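Local coordinates for protein carboxyvinyl-carboxyphosphonate phosphorylmutase (Bacillus anthracis, PDB 4IQD) that belongs to the TIM-barrel phosphoenolpyruvate phosphomutase family, pairs with a second copy of itself, and holds pyruvic acid in a pocket within its fold, at residues A[30-35]-A[238-243]; A[191-196]-A[215-220]; A[51-56]-A[88-93]; A[120-125]-A[163-168]. All blocks are in the same frame, centred on the assembly; numbering follows the deposited sequence.

Contact 1 (A[30-35]-A[238-243]); sequences ILQIPG and QMVIYP
I33 and V240 mark the tight centre of this parallel strand pair, where I33 N donates to V240 O over 2.7 Å. Around them the backbones alternate donors and acceptors, V240 N reaching L31 O at 2.8 Å and G35 N reaching Y242 O at 2.9 Å. The face carrying L31, I33, M239 and I241 is wholly buried. There, I33 CB lies 4.0 Å from I241 CG2, and the delta carbon of I33 approaches the selenium of M239. L215 and helix 14-26 pack on this same face.

The other face is more polar and is backed by the second subunit. Q32 and V240 lie side by side and point the same way, Q32 CG against V240 CG1. Q32 CG stands opposite the carbonyl carbon (chi1 -66°), and the extended chain then carries the amide to the phenol of Y242. Q32 NE2 donates to Y242 OH at 2.8 Å, with the oxygen close to the amide plane and the tyrosine ring turned 80° from it. A second, weak bond runs from the same nitrogen to the backbone of I261 in the second subunit. The loose side is the N-terminal end, where Q238 and I30 are partly exposed; the backbone bond from L31 N to Q238 O stretches to 3.2 Å, and I30 CD1 rests 3.7 Å from M239 N.

A water donates to both G35 O and Y242 O at the opposite end, near pocket residue P243. The chemistry is thus divided: apolar packing dominates one face, whereas on the other the Q32 amide nitrogen binds the Y242 hydroxyl and, weakly, the second subunit.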
loop_
_atom_site.group_PDB
_atom_site.type_symbol
_atom_site.label_atom_id
_atom_site.label_comp_id
_atom_site.label_asym_id
_atom_site.label_seq_id
_atom_site.Cartn_x
_atom_site.Cartn_y
_atom_site.Cartn_z
ATOM N N ILE A 30 -7.218 -15.712 23.670
ATOM C CA ILE A 30 -7.832 -14.818 22.698
ATOM C C ILE A 30 -6.929 -14.602 21.483
ATOM O O ILE A 30 -5.708 -14.527 21.607
ATOM C CB ILE A 30 -8.229 -13.472 23.348
ATOM C CG1 ILE A 30 -8.980 -12.584 22.352
ATOM C CG2 ILE A 30 -7.006 -12.772 23.919
ATOM C CD1 ILE A 30 -10.236 -11.957 22.915
ATOM N N LEU A 31 -7.539 -14.540 20.305
ATOM C CA LEU A 31 -6.796 -14.346 19.069
ATOM C C LEU A 31 -6.761 -12.874 18.685
ATOM O O LEU A 31 -7.801 -12.255 18.482
ATOM C CB LEU A 31 -7.430 -15.156 17.940
ATOM C CG LEU A 31 -6.819 -14.952 16.554
ATOM C CD1 LEU A 31 -5.397 -15.492 16.505
ATOM C CD2 LEU A 31 -7.684 -15.599 15.485
ATOM N N GLN A 32 -5.563 -12.311 18.598
ATOM C CA GLN A 32 -5.423 -10.945 18.121
ATOM C C GLN A 32 -5.238 -10.951 16.609
ATOM O O GLN A 32 -4.371 -11.645 16.080
ATOM C CB GLN A 32 -4.251 -10.242 18.802
ATOM C CG GLN A 32 -4.428 -10.020 20.292
ATOM C CD GLN A 32 -3.288 -9.221 20.892
ATOM O OE1 GLN A 32 -2.146 -9.677 20.927
ATOM N NE2 GLN A 32 -3.591 -8.016 21.359
ATOM N N ILE A 33 -6.069 -10.181 15.918
ATOM C CA ILE A 33 -6.049 -10.139 14.462
ATOM C C ILE A 33 -5.823 -8.715 13.969
ATOM O O ILE A 33 -6.754 -7.916 13.907
ATOM C CB ILE A 33 -7.367 -10.666 13.871
ATOM C CG1 ILE A 33 -7.704 -12.042 14.444
ATOM C CG2 ILE A 33 -7.278 -10.729 12.360
ATOM C CD1 ILE A 33 -8.944 -12.648 13.845
ATOM N N PRO A 34 -4.575 -8.392 13.617
ATOM C CA PRO A 34 -4.206 -7.055 13.151
ATOM C C PRO A 34 -4.674 -6.791 11.734
ATOM O O PRO A 34 -4.639 -7.687 10.896
ATOM C CB PRO A 34 -2.675 -7.087 13.163
ATOM C CG PRO A 34 -2.293 -8.321 13.876
ATOM C CD PRO A 34 -3.408 -9.278 13.716
ATOM N N GLY A 35 -5.098 -5.563 11.468
ATOM C CA GLY A 35 -5.366 -5.147 10.110
ATOM C C GLY A 35 -4.067 -4.921 9.359
ATOM O O GLY A 35 -3.142 -4.295 9.874
ATOM N N GLN A 238 -13.417 -14.125 21.837
ATOM C CA GLN A 238 -12.430 -15.134 21.473
ATOM C C GLN A 238 -11.517 -14.671 20.343
ATOM O O GLN A 238 -10.613 -15.392 19.926
ATOM C CB GLN A 238 -13.132 -16.442 21.117
ATOM C CG GLN A 238 -14.079 -16.901 22.209
ATOM C CD GLN A 238 -14.862 -18.134 21.838
ATOM O OE1 GLN A 238 -14.318 -19.085 21.279
ATOM N NE2 GLN A 238 -16.153 -18.128 22.148
HETATM N N MSE A 239 -11.758 -13.460 19.855
HETATM C CA MSE A 239 -10.883 -12.850 18.866
HETATM C C MSE A 239 -11.101 -11.346 18.867
HETATM O O MSE A 239 -12.184 -10.869 19.208
HETATM C CB MSE A 239 -11.135 -13.433 17.475
HETATM C CG MSE A 239 -12.265 -12.773 16.710
HETATM SE SE MSE A 239 -12.839 -13.808 15.162
HETATM C CE MSE A 239 -13.954 -15.108 16.091
ATOM N N VAL A 240 -10.067 -10.599 18.504
ATOM C CA VAL A 240 -10.149 -9.147 18.492
ATOM C C VAL A 240 -9.353 -8.563 17.335
ATOM O O VAL A 240 -8.219 -8.966 17.079
ATOM C CB VAL A 240 -9.677 -8.538 19.831
ATOM C CG1 VAL A 240 -8.369 -9.160 20.273
ATOM C CG2 VAL A 240 -9.556 -7.027 19.727
ATOM N N ILE A 241 -9.961 -7.615 16.631
ATOM C CA ILE A 241 -9.326 -6.996 15.479
ATOM C C ILE A 241 -8.826 -5.582 15.767
ATOM O O ILE A 241 -9.413 -4.845 16.560
ATOM C CB ILE A 241 -10.275 -6.955 14.267
ATOM C CG1 ILE A 241 -11.536 -6.168 14.608
ATOM C CG2 ILE A 241 -10.638 -8.365 13.825
ATOM C CD1 ILE A 241 -12.495 -6.035 13.455
ATOM N N TYR A 242 -7.727 -5.225 15.112
ATOM C CA TYR A 242 -7.175 -3.879 15.154
ATOM C C TYR A 242 -7.078 -3.421 13.701
ATOM O O TYR A 242 -5.999 -3.416 13.113
ATOM C CB TYR A 242 -5.801 -3.886 15.835
ATOM C CG TYR A 242 -5.803 -4.561 17.195
ATOM C CD1 TYR A 242 -5.953 -3.821 18.361
ATOM C CD2 TYR A 242 -5.664 -5.939 17.311
ATOM C CE1 TYR A 242 -5.963 -4.432 19.603
ATOM C CE2 TYR A 242 -5.675 -6.559 18.549
ATOM C CZ TYR A 242 -5.824 -5.800 19.689
ATOM O OH TYR A 242 -5.834 -6.413 20.920
ATOM N N PRO A 243 -8.228 -3.041 13.121
ATOM C CA PRO A 243 -8.470 -2.966 11.675
ATOM C C PRO A 243 -7.680 -1.911 10.918
ATOM O O PRO A 243 -7.192 -2.191 9.823
ATOM C CB PRO A 243 -9.965 -2.621 11.588
ATOM C CG PRO A 243 -10.524 -2.923 12.926
ATOM C CD PRO A 243 -9.423 -2.653 13.886
HETATM O O HOH W 1 -4.008 -2.682 11.702
#

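Contact 2 (A[191-196]-A[215-220]); sequences AIFPEA and LANMTE
F193 reaches across to meet both L215 and N217. From its CB the ring leaves with CG anti to the backbone nitrogen (chi1 175°), a direction that takes it toward the opposite segment. CG, the first ring atom, meets L215 CD2 at 4.0 Å, and CD1 and CD2 flank the same methyl. L215 CD2 sits over one face, 4.1 Å from the F193 ring centroid and 13° off the normal, a CH-pi contact. CE2 turns instead to the guanidinium of R165. At the far rim, CE1 and CZ press on N217, with F193 CZ 3.4 Å from N217 CB. Beyond the ring, E195 OE1 comes within 3.6 Å of N217 ND2, but its salt bridge is with R165.

Backbone support is slight by comparison: L215 N donates to I192 O at 2.8 Å, and P194 CD sits against L215 O.

The two strands run in the same sense, 28° apart, and are separated in sequence by helix 200-209. Strand 161-166 flanks 191-194 and strand 239-242 flanks 215-217, while helix 229-234 packs on A216, so the contact bridges two groups of parallel strands in the barrel.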
loop_
_atom_site.group_PDB
_atom_site.type_symbol
_atom_site.label_atom_id
_atom_site.label_comp_id
_atom_site.label_asym_id
_atom_site.label_seq_id
_atom_site.Cartn_x
_atom_site.Cartn_y
_atom_site.Cartn_z
ATOM N N ALA A 191 -19.235 -17.193 13.514
ATOM C CA ALA A 191 -18.842 -16.219 14.527
ATOM C C ALA A 191 -19.621 -14.919 14.364
ATOM O O ALA A 191 -20.102 -14.614 13.274
ATOM C CB ALA A 191 -17.343 -15.952 14.442
ATOM N N ILE A 192 -19.736 -14.153 15.446
ATOM C CA ILE A 192 -20.473 -12.892 15.406
ATOM C C ILE A 192 -19.632 -11.669 15.796
ATOM O O ILE A 192 -18.874 -11.697 16.763
ATOM C CB ILE A 192 -21.747 -12.944 16.278
ATOM C CG1 ILE A 192 -22.684 -14.047 15.788
ATOM C CG2 ILE A 192 -22.478 -11.620 16.239
ATOM C CD1 ILE A 192 -23.222 -13.815 14.391
ATOM N N PHE A 193 -19.782 -10.606 15.010
ATOM C CA PHE A 193 -19.185 -9.303 15.267
ATOM C C PHE A 193 -20.345 -8.379 15.655
ATOM O O PHE A 193 -21.040 -7.856 14.785
ATOM C CB PHE A 193 -18.484 -8.838 13.979
ATOM C CG PHE A 193 -17.893 -7.439 14.022
ATOM C CD1 PHE A 193 -18.052 -6.591 15.109
ATOM C CD2 PHE A 193 -17.173 -6.977 12.932
ATOM C CE1 PHE A 193 -17.514 -5.321 15.099
ATOM C CE2 PHE A 193 -16.627 -5.710 12.922
ATOM C CZ PHE A 193 -16.799 -4.883 14.003
ATOM N N PRO A 194 -20.551 -8.170 16.965
ATOM C CA PRO A 194 -21.609 -7.291 17.467
ATOM C C PRO A 194 -21.116 -5.861 17.616
ATOM O O PRO A 194 -20.545 -5.514 18.650
ATOM C CB PRO A 194 -21.923 -7.877 18.850
ATOM C CG PRO A 194 -20.805 -8.865 19.156
ATOM C CD PRO A 194 -19.782 -8.758 18.071
ATOM N N GLU A 195 -21.341 -5.041 16.598
ATOM C CA GLU A 195 -20.847 -3.671 16.611
ATOM C C GLU A 195 -21.443 -2.825 17.733
ATOM O O GLU A 195 -22.663 -2.761 17.913
ATOM C CB GLU A 195 -21.075 -2.992 15.258
ATOM C CG GLU A 195 -20.908 -1.472 15.285
ATOM C CD GLU A 195 -19.462 -1.022 15.427
ATOM O OE1 GLU A 195 -18.552 -1.871 15.330
ATOM O OE2 GLU A 195 -19.236 0.190 15.627
ATOM N N ALA A 196 -20.554 -2.192 18.491
ATOM C CA ALA A 196 -20.934 -1.214 19.497
ATOM C C ALA A 196 -21.926 -1.733 20.527
ATOM O O ALA A 196 -22.995 -1.151 20.703
ATOM C CB ALA A 196 -21.474 0.049 18.834
ATOM N N LEU A 215 -16.404 -11.625 18.141
ATOM C CA LEU A 215 -15.296 -10.783 17.719
ATOM C C LEU A 215 -15.433 -9.413 18.363
ATOM O O LEU A 215 -16.535 -8.876 18.463
ATOM C CB LEU A 215 -15.312 -10.644 16.194
ATOM C CG LEU A 215 -14.200 -9.932 15.414
ATOM C CD1 LEU A 215 -14.280 -10.374 13.975
ATOM C CD2 LEU A 215 -14.299 -8.418 15.479
ATOM N N ALA A 216 -14.309 -8.851 18.789
ATOM C CA ALA A 216 -14.275 -7.501 19.327
ATOM C C ALA A 216 -13.557 -6.590 18.343
ATOM O O ALA A 216 -12.521 -6.956 17.797
ATOM C CB ALA A 216 -13.579 -7.484 20.669
ATOM N N ASN A 217 -14.116 -5.409 18.115
ATOM C CA ASN A 217 -13.547 -4.445 17.180
ATOM C C ASN A 217 -12.733 -3.371 17.885
ATOM O O ASN A 217 -13.291 -2.383 18.359
ATOM C CB ASN A 217 -14.668 -3.778 16.385
ATOM C CG ASN A 217 -14.156 -2.765 15.376
ATOM O OD1 ASN A 217 -13.007 -2.826 14.934
ATOM N ND2 ASN A 217 -15.016 -1.828 14.999
HETATM N N MSE A 218 -11.420 -3.551 17.951
HETATM C CA MSE A 218 -10.585 -2.528 18.567
HETATM C C MSE A 218 -10.041 -1.458 17.642
HETATM O O MSE A 218 -8.833 -1.324 17.470
HETATM C CB MSE A 218 -9.478 -3.122 19.424
HETATM C CG MSE A 218 -9.904 -3.288 20.857
HETATM SE SE MSE A 218 -9.933 -1.651 21.939
HETATM C CE MSE A 218 -11.315 -0.581 21.109
ATOM N N THR A 219 -10.950 -0.681 17.070
ATOM C CA THR A 219 -10.564 0.435 16.230
ATOM C C THR A 219 -10.455 1.689 17.097
ATOM O O THR A 219 -11.212 1.866 18.049
ATOM C CB THR A 219 -11.556 0.628 15.070
ATOM O OG1 THR A 219 -11.091 1.664 14.198
ATOM C CG2 THR A 219 -12.942 0.968 15.589
ATOM N N GLU A 220 -9.491 2.545 16.780
ATOM C CA GLU A 220 -9.193 3.703 17.613
ATOM C C GLU A 220 -10.208 4.818 17.402
ATOM O O GLU A 220 -10.780 4.946 16.322
ATOM C CB GLU A 220 -7.779 4.217 17.330
ATOM C CG GLU A 220 -6.682 3.173 17.498
ATOM C CD GLU A 220 -6.586 2.221 16.322
ATOM O OE1 GLU A 220 -7.104 2.560 15.240
ATOM O OE2 GLU A 220 -6.000 1.130 16.481
#

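Contact 3 (A[51-56]-A[88-93]); sequences LALYLS and TDLPVL. With PYR (pyruvic acid), chain C.
L93 N donates to L53 O at 2.9 Å, and L53 N in turn donates to P91 O, a parallel pairing. One step on, a single N-H holds the carbonyl oxygen of L93: L55 N donates to L93 O at 3.0 Å in a nearly straight bond (169°), and Y54 CA adds a CA-H...O contact, 3.4 Å from L93 O.

Side chains separate onto two faces. L53 CB meets V92 CG2 at 3.8 Å, and the L53 chain crosses that of L90 at about a right angle, L53 CG lying 4.1 Å from L90 CD1. On the other face L93 lies at the tyrosine edge, CG in the ring plane, with L93 CD2 3.6 Å from Y54 CD1. Y54 CG is placed anti to the backbone nitrogen (chi1 -174°), and the ring extends past L93 to hydrogen bond Q122 through its hydroxyl.

Beyond the paired strands, S56 OG donates to the carboxylate O of pyruvic acid at 2.9 Å and also caps A59 N of helix 57-63. Packing on L93 and the bond to Q122 together probably position the Y54 ring beside the ligand, while the S56 hydroxyl makes the hydrogen bond to it.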
loop_
_atom_site.group_PDB
_atom_site.type_symbol
_atom_site.label_atom_id
_atom_site.label_comp_id
_atom_site.label_asym_id
_atom_site.label_seq_id
_atom_site.Cartn_x
_atom_site.Cartn_y
_atom_site.Cartn_z
ATOM N N LEU A 51 -0.936 -14.323 14.348
ATOM C CA LEU A 51 -1.220 -15.599 13.695
ATOM C C LEU A 51 -2.391 -15.532 12.724
ATOM O O LEU A 51 -2.800 -16.542 12.149
ATOM C CB LEU A 51 -1.499 -16.665 14.751
ATOM C CG LEU A 51 -0.418 -16.821 15.819
ATOM C CD1 LEU A 51 -0.814 -17.897 16.815
ATOM C CD2 LEU A 51 0.930 -17.132 15.185
ATOM N N ALA A 52 -2.933 -14.336 12.554
ATOM C CA ALA A 52 -4.035 -14.115 11.640
ATOM C C ALA A 52 -4.019 -12.644 11.283
ATOM O O ALA A 52 -3.495 -11.831 12.036
ATOM C CB ALA A 52 -5.353 -14.503 12.291
ATOM N N LEU A 53 -4.572 -12.303 10.127
ATOM C CA LEU A 53 -4.538 -10.926 9.655
ATOM C C LEU A 53 -5.919 -10.474 9.239
ATOM O O LEU A 53 -6.782 -11.295 8.945
ATOM C CB LEU A 53 -3.579 -10.782 8.475
ATOM C CG LEU A 53 -2.098 -11.020 8.742
ATOM C CD1 LEU A 53 -1.329 -10.873 7.451
ATOM C CD2 LEU A 53 -1.577 -10.057 9.791
ATOM N N TYR A 54 -6.119 -9.163 9.210
ATOM C CA TYR A 54 -7.410 -8.595 8.866
ATOM C C TYR A 54 -7.275 -7.602 7.724
ATOM O O TYR A 54 -6.385 -6.757 7.723
ATOM C CB TYR A 54 -8.014 -7.904 10.090
ATOM C CG TYR A 54 -9.425 -7.393 9.910
ATOM C CD1 TYR A 54 -10.498 -8.271 9.813
ATOM C CD2 TYR A 54 -9.692 -6.031 9.867
ATOM C CE1 TYR A 54 -11.794 -7.807 9.663
ATOM C CE2 TYR A 54 -10.985 -5.560 9.720
ATOM C CZ TYR A 54 -12.032 -6.450 9.615
ATOM O OH TYR A 54 -13.321 -5.983 9.466
ATOM N N LEU A 55 -8.157 -7.717 6.741
ATOM C CA LEU A 55 -8.230 -6.727 5.684
ATOM C C LEU A 55 -9.523 -5.938 5.822
ATOM O O LEU A 55 -10.604 -6.451 5.541
ATOM C CB LEU A 55 -8.158 -7.391 4.315
ATOM C CG LEU A 55 -8.107 -6.426 3.133
ATOM C CD1 LEU A 55 -6.878 -5.534 3.228
ATOM C CD2 LEU A 55 -8.124 -7.188 1.819
ATOM N N SER A 56 -9.409 -4.693 6.272
ATOM C CA SER A 56 -10.579 -3.848 6.483
ATOM C C SER A 56 -10.854 -2.977 5.268
ATOM O O SER A 56 -9.928 -2.474 4.636
ATOM C CB SER A 56 -10.382 -2.962 7.710
ATOM O OG SER A 56 -10.286 -1.597 7.346
ATOM N N THR A 88 2.526 -14.024 3.441
ATOM C CA THR A 88 2.666 -14.458 4.825
ATOM C C THR A 88 2.304 -15.917 5.062
ATOM O O THR A 88 2.856 -16.556 5.961
ATOM C CB THR A 88 1.786 -13.605 5.747
ATOM O OG1 THR A 88 0.413 -13.772 5.376
ATOM C CG2 THR A 88 2.160 -12.138 5.626
ATOM N N ASP A 89 1.372 -16.427 4.263
ATOM C CA ASP A 89 0.785 -17.760 4.474
ATOM C C ASP A 89 0.023 -17.817 5.803
ATOM O O ASP A 89 0.009 -18.842 6.487
ATOM C CB ASP A 89 1.840 -18.874 4.385
ATOM C CG ASP A 89 1.229 -20.250 4.219
ATOM O OD1 ASP A 89 0.455 -20.445 3.259
ATOM O OD2 ASP A 89 1.518 -21.133 5.055
ATOM N N LEU A 90 -0.602 -16.699 6.162
ATOM C CA LEU A 90 -1.430 -16.619 7.362
ATOM C C LEU A 90 -2.908 -16.560 7.012
ATOM O O LEU A 90 -3.273 -16.055 5.952
ATOM C CB LEU A 90 -1.072 -15.381 8.182
ATOM C CG LEU A 90 0.185 -15.446 9.040
ATOM C CD1 LEU A 90 0.329 -14.156 9.821
ATOM C CD2 LEU A 90 0.121 -16.640 9.968
ATOM N N PRO A 91 -3.765 -17.071 7.912
ATOM C CA PRO A 91 -5.211 -16.942 7.734
ATOM C C PRO A 91 -5.595 -15.473 7.735
ATOM O O PRO A 91 -5.186 -14.732 8.626
ATOM C CB PRO A 91 -5.783 -17.625 8.979
ATOM C CG PRO A 91 -4.693 -18.511 9.470
ATOM C CD PRO A 91 -3.426 -17.799 9.146
ATOM N N VAL A 92 -6.364 -15.055 6.740
ATOM C CA VAL A 92 -6.773 -13.666 6.643
ATOM C C VAL A 92 -8.288 -13.550 6.607
ATOM O O VAL A 92 -8.946 -14.173 5.776
ATOM C CB VAL A 92 -6.174 -12.995 5.396
ATOM C CG1 VAL A 92 -6.748 -11.603 5.213
ATOM C CG2 VAL A 92 -4.659 -12.940 5.508
ATOM N N LEU A 93 -8.826 -12.765 7.534
ATOM C CA LEU A 93 -10.240 -12.422 7.556
ATOM C C LEU A 93 -10.460 -11.147 6.759
ATOM O O LEU A 93 -9.873 -10.104 7.053
ATOM C CB LEU A 93 -10.718 -12.234 8.996
ATOM C CG LEU A 93 -12.076 -11.581 9.247
ATOM C CD1 LEU A 93 -13.225 -12.427 8.710
ATOM C CD2 LEU A 93 -12.244 -11.334 10.734
HETATM C C PYR C . -13.479 -1.444 9.750
HETATM O O PYR C . -12.243 -1.135 9.452
HETATM O OXT PYR C . -14.020 -2.513 9.215
HETATM C CA PYR C . -14.202 -0.626 10.620
HETATM O O3 PYR C . -15.468 -0.856 10.858
HETATM C CB PYR C . -13.522 0.527 11.301
#

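Contact 4 (A[120-125]-A[163-168]); sequences AVQIED and VARTDA
R165 N donates to I123 O at 2.7 Å in an almost straight backbone bond (173°), one of a parallel series that also takes in V163 N to V121 O and I123 N to V163 O. D125 N continues it to R165 O at 3.2 Å.

Side-chain hydrogen bonds gather at D125, whose carboxylate spans the turn after the second strand. T166 OG1 donates to D125 OD2 at 2.7 Å from the syn side, and D167 N approaches D125 OD1 on its syn lone pair. CG of D125 lies between the backbone nitrogen and carbonyl carbon (chi1 57°), which swings the carboxylate toward T166. The T166 hydroxyl in turn accepts from A168 N, an ST turn.

Charged contacts centre on R165. Its NE bridges to D167 OD2 at 3.1 Å, and NH2 pairs with E195. E124 runs alongside it, with OE2 3.5 Å from R165 CD but well out of the guanidinium plane, so only charge attraction is likely. R165 NH1 makes a weak bond to pyruvic acid. Q122 NE2 merely touches the guanidinium edge, while Q122 OE1 is hydrogen-bonded to Y54 OH.

Helix 143-156 links the two strands in a beta-alpha-beta crossover. Strand 92-95 borders 120-124, strand 191-194 borders 161-166, and helix 174-187 packs on A164 and T166.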
loop_
_atom_site.group_PDB
_atom_site.type_symbol
_atom_site.label_atom_id
_atom_site.label_comp_id
_atom_site.label_asym_id
_atom_site.label_seq_id
_atom_site.Cartn_x
_atom_site.Cartn_y
_atom_site.Cartn_z
ATOM N N ALA A 120 -11.280 -16.516 5.891
ATOM C CA ALA A 120 -12.579 -16.109 6.432
ATOM C C ALA A 120 -13.048 -14.777 5.858
ATOM O O ALA A 120 -12.241 -13.966 5.416
ATOM C CB ALA A 120 -12.514 -16.024 7.948
ATOM N N VAL A 121 -14.360 -14.556 5.873
ATOM C CA VAL A 121 -14.929 -13.299 5.399
ATOM C C VAL A 121 -15.930 -12.725 6.388
ATOM O O VAL A 121 -16.633 -13.463 7.079
ATOM C CB VAL A 121 -15.626 -13.459 4.032
ATOM C CG1 VAL A 121 -14.597 -13.668 2.926
ATOM C CG2 VAL A 121 -16.638 -14.600 4.071
ATOM N N GLN A 122 -15.984 -11.398 6.445
ATOM C CA GLN A 122 -16.921 -10.697 7.308
ATOM C C GLN A 122 -17.978 -9.995 6.480
ATOM O O GLN A 122 -17.667 -9.119 5.677
ATOM C CB GLN A 122 -16.198 -9.671 8.171
ATOM C CG GLN A 122 -17.132 -8.690 8.852
ATOM C CD GLN A 122 -16.429 -7.422 9.287
ATOM O OE1 GLN A 122 -15.385 -7.467 9.935
ATOM N NE2 GLN A 122 -16.997 -6.279 8.925
ATOM N N ILE A 123 -19.229 -10.382 6.689
ATOM C CA ILE A 123 -20.345 -9.800 5.962
ATOM C C ILE A 123 -21.301 -9.152 6.960
ATOM O O ILE A 123 -21.463 -9.641 8.076
ATOM C CB ILE A 123 -21.065 -10.867 5.106
ATOM C CG1 ILE A 123 -22.100 -10.230 4.181
ATOM C CG2 ILE A 123 -21.711 -11.928 5.980
ATOM C CD1 ILE A 123 -22.859 -11.244 3.363
ATOM N N GLU A 124 -21.916 -8.041 6.563
ATOM C CA GLU A 124 -22.718 -7.244 7.486
ATOM C C GLU A 124 -24.159 -7.045 7.028
ATOM O O GLU A 124 -24.474 -7.191 5.846
ATOM C CB GLU A 124 -22.056 -5.886 7.721
ATOM C CG GLU A 124 -22.018 -4.986 6.500
ATOM C CD GLU A 124 -21.065 -3.816 6.672
ATOM O OE1 GLU A 124 -21.324 -2.740 6.092
ATOM O OE2 GLU A 124 -20.052 -3.972 7.385
ATOM N N ASP A 125 -25.028 -6.704 7.978
ATOM C CA ASP A 125 -26.444 -6.485 7.691
ATOM C C ASP A 125 -26.782 -5.025 7.405
ATOM O O ASP A 125 -27.951 -4.661 7.316
ATOM C CB ASP A 125 -27.337 -7.032 8.813
ATOM C CG ASP A 125 -27.012 -6.442 10.180
ATOM O OD1 ASP A 125 -26.143 -5.552 10.275
ATOM O OD2 ASP A 125 -27.646 -6.873 11.167
ATOM N N VAL A 163 -17.737 -14.826 9.413
ATOM C CA VAL A 163 -18.033 -13.934 10.520
ATOM C C VAL A 163 -19.137 -12.977 10.087
ATOM O O VAL A 163 -19.032 -12.334 9.046
ATOM C CB VAL A 163 -16.789 -13.135 10.951
ATOM C CG1 VAL A 163 -17.159 -12.095 11.994
ATOM C CG2 VAL A 163 -15.715 -14.074 11.480
ATOM N N ALA A 164 -20.205 -12.899 10.876
ATOM C CA ALA A 164 -21.325 -12.026 10.547
ATOM C C ALA A 164 -21.368 -10.790 11.441
ATOM O O ALA A 164 -21.398 -10.897 12.667
ATOM C CB ALA A 164 -22.639 -12.790 10.628
ATOM N N ARG A 165 -21.373 -9.616 10.821
ATOM C CA ARG A 165 -21.435 -8.367 11.564
ATOM C C ARG A 165 -22.856 -7.835 11.618
ATOM O O ARG A 165 -23.574 -7.858 10.622
ATOM C CB ARG A 165 -20.529 -7.315 10.929
ATOM C CG ARG A 165 -20.569 -5.980 11.649
ATOM C CD ARG A 165 -20.070 -4.858 10.768
ATOM N NE ARG A 165 -20.056 -3.584 11.474
ATOM C CZ ARG A 165 -18.989 -2.800 11.571
ATOM N NH1 ARG A 165 -17.850 -3.157 10.997
ATOM N NH2 ARG A 165 -19.064 -1.655 12.233
ATOM N N THR A 166 -23.266 -7.353 12.784
ATOM C CA THR A 166 -24.569 -6.716 12.905
ATOM C C THR A 166 -24.454 -5.358 13.595
ATOM O O THR A 166 -23.778 -5.219 14.612
ATOM C CB THR A 166 -25.598 -7.629 13.620
ATOM O OG1 THR A 166 -26.844 -6.938 13.751
ATOM C CG2 THR A 166 -25.101 -8.047 14.995
ATOM N N ASP A 167 -25.096 -4.349 13.015
ATOM C CA ASP A 167 -25.101 -3.014 13.602
ATOM C C ASP A 167 -26.424 -2.733 14.298
ATOM O O ASP A 167 -26.798 -1.578 14.487
ATOM C CB ASP A 167 -24.843 -1.951 12.532
ATOM C CG ASP A 167 -23.388 -1.881 12.116
ATOM O OD1 ASP A 167 -22.662 -1.013 12.638
ATOM O OD2 ASP A 167 -22.971 -2.693 11.265
ATOM N N ALA A 168 -27.115 -3.801 14.690
ATOM C CA ALA A 168 -28.480 -3.706 15.213
ATOM C C ALA A 168 -28.595 -3.163 16.637
ATOM O O ALA A 168 -29.658 -2.694 17.029
ATOM C CB ALA A 168 -29.184 -5.052 15.106
#

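How the contacts relate
Four strand-to-strand contacts sample the wall of one TIM barrel. Contact 1 joins an early strand to a late one, 203 residues apart at the nearest ends, and the other three fall within that span in the order contact 3, contact 4, contact 2. Contacts 1 and 2, about 9 Å between centres, share the sheet of strands 31-34, 239-242 and 215-217; contacts 3 and 4, their centres about 17 Å apart, belong to the sheet running from 53-55 to 191-194 and touch through Y54 and Q122. P34 O to Y54 N links contact 1 to contact 3, while contact 2 connects the two sheets elsewhere. Each contact contributes at least one residue to the same pyruvic acid pocket, so the closed wall assembles the site.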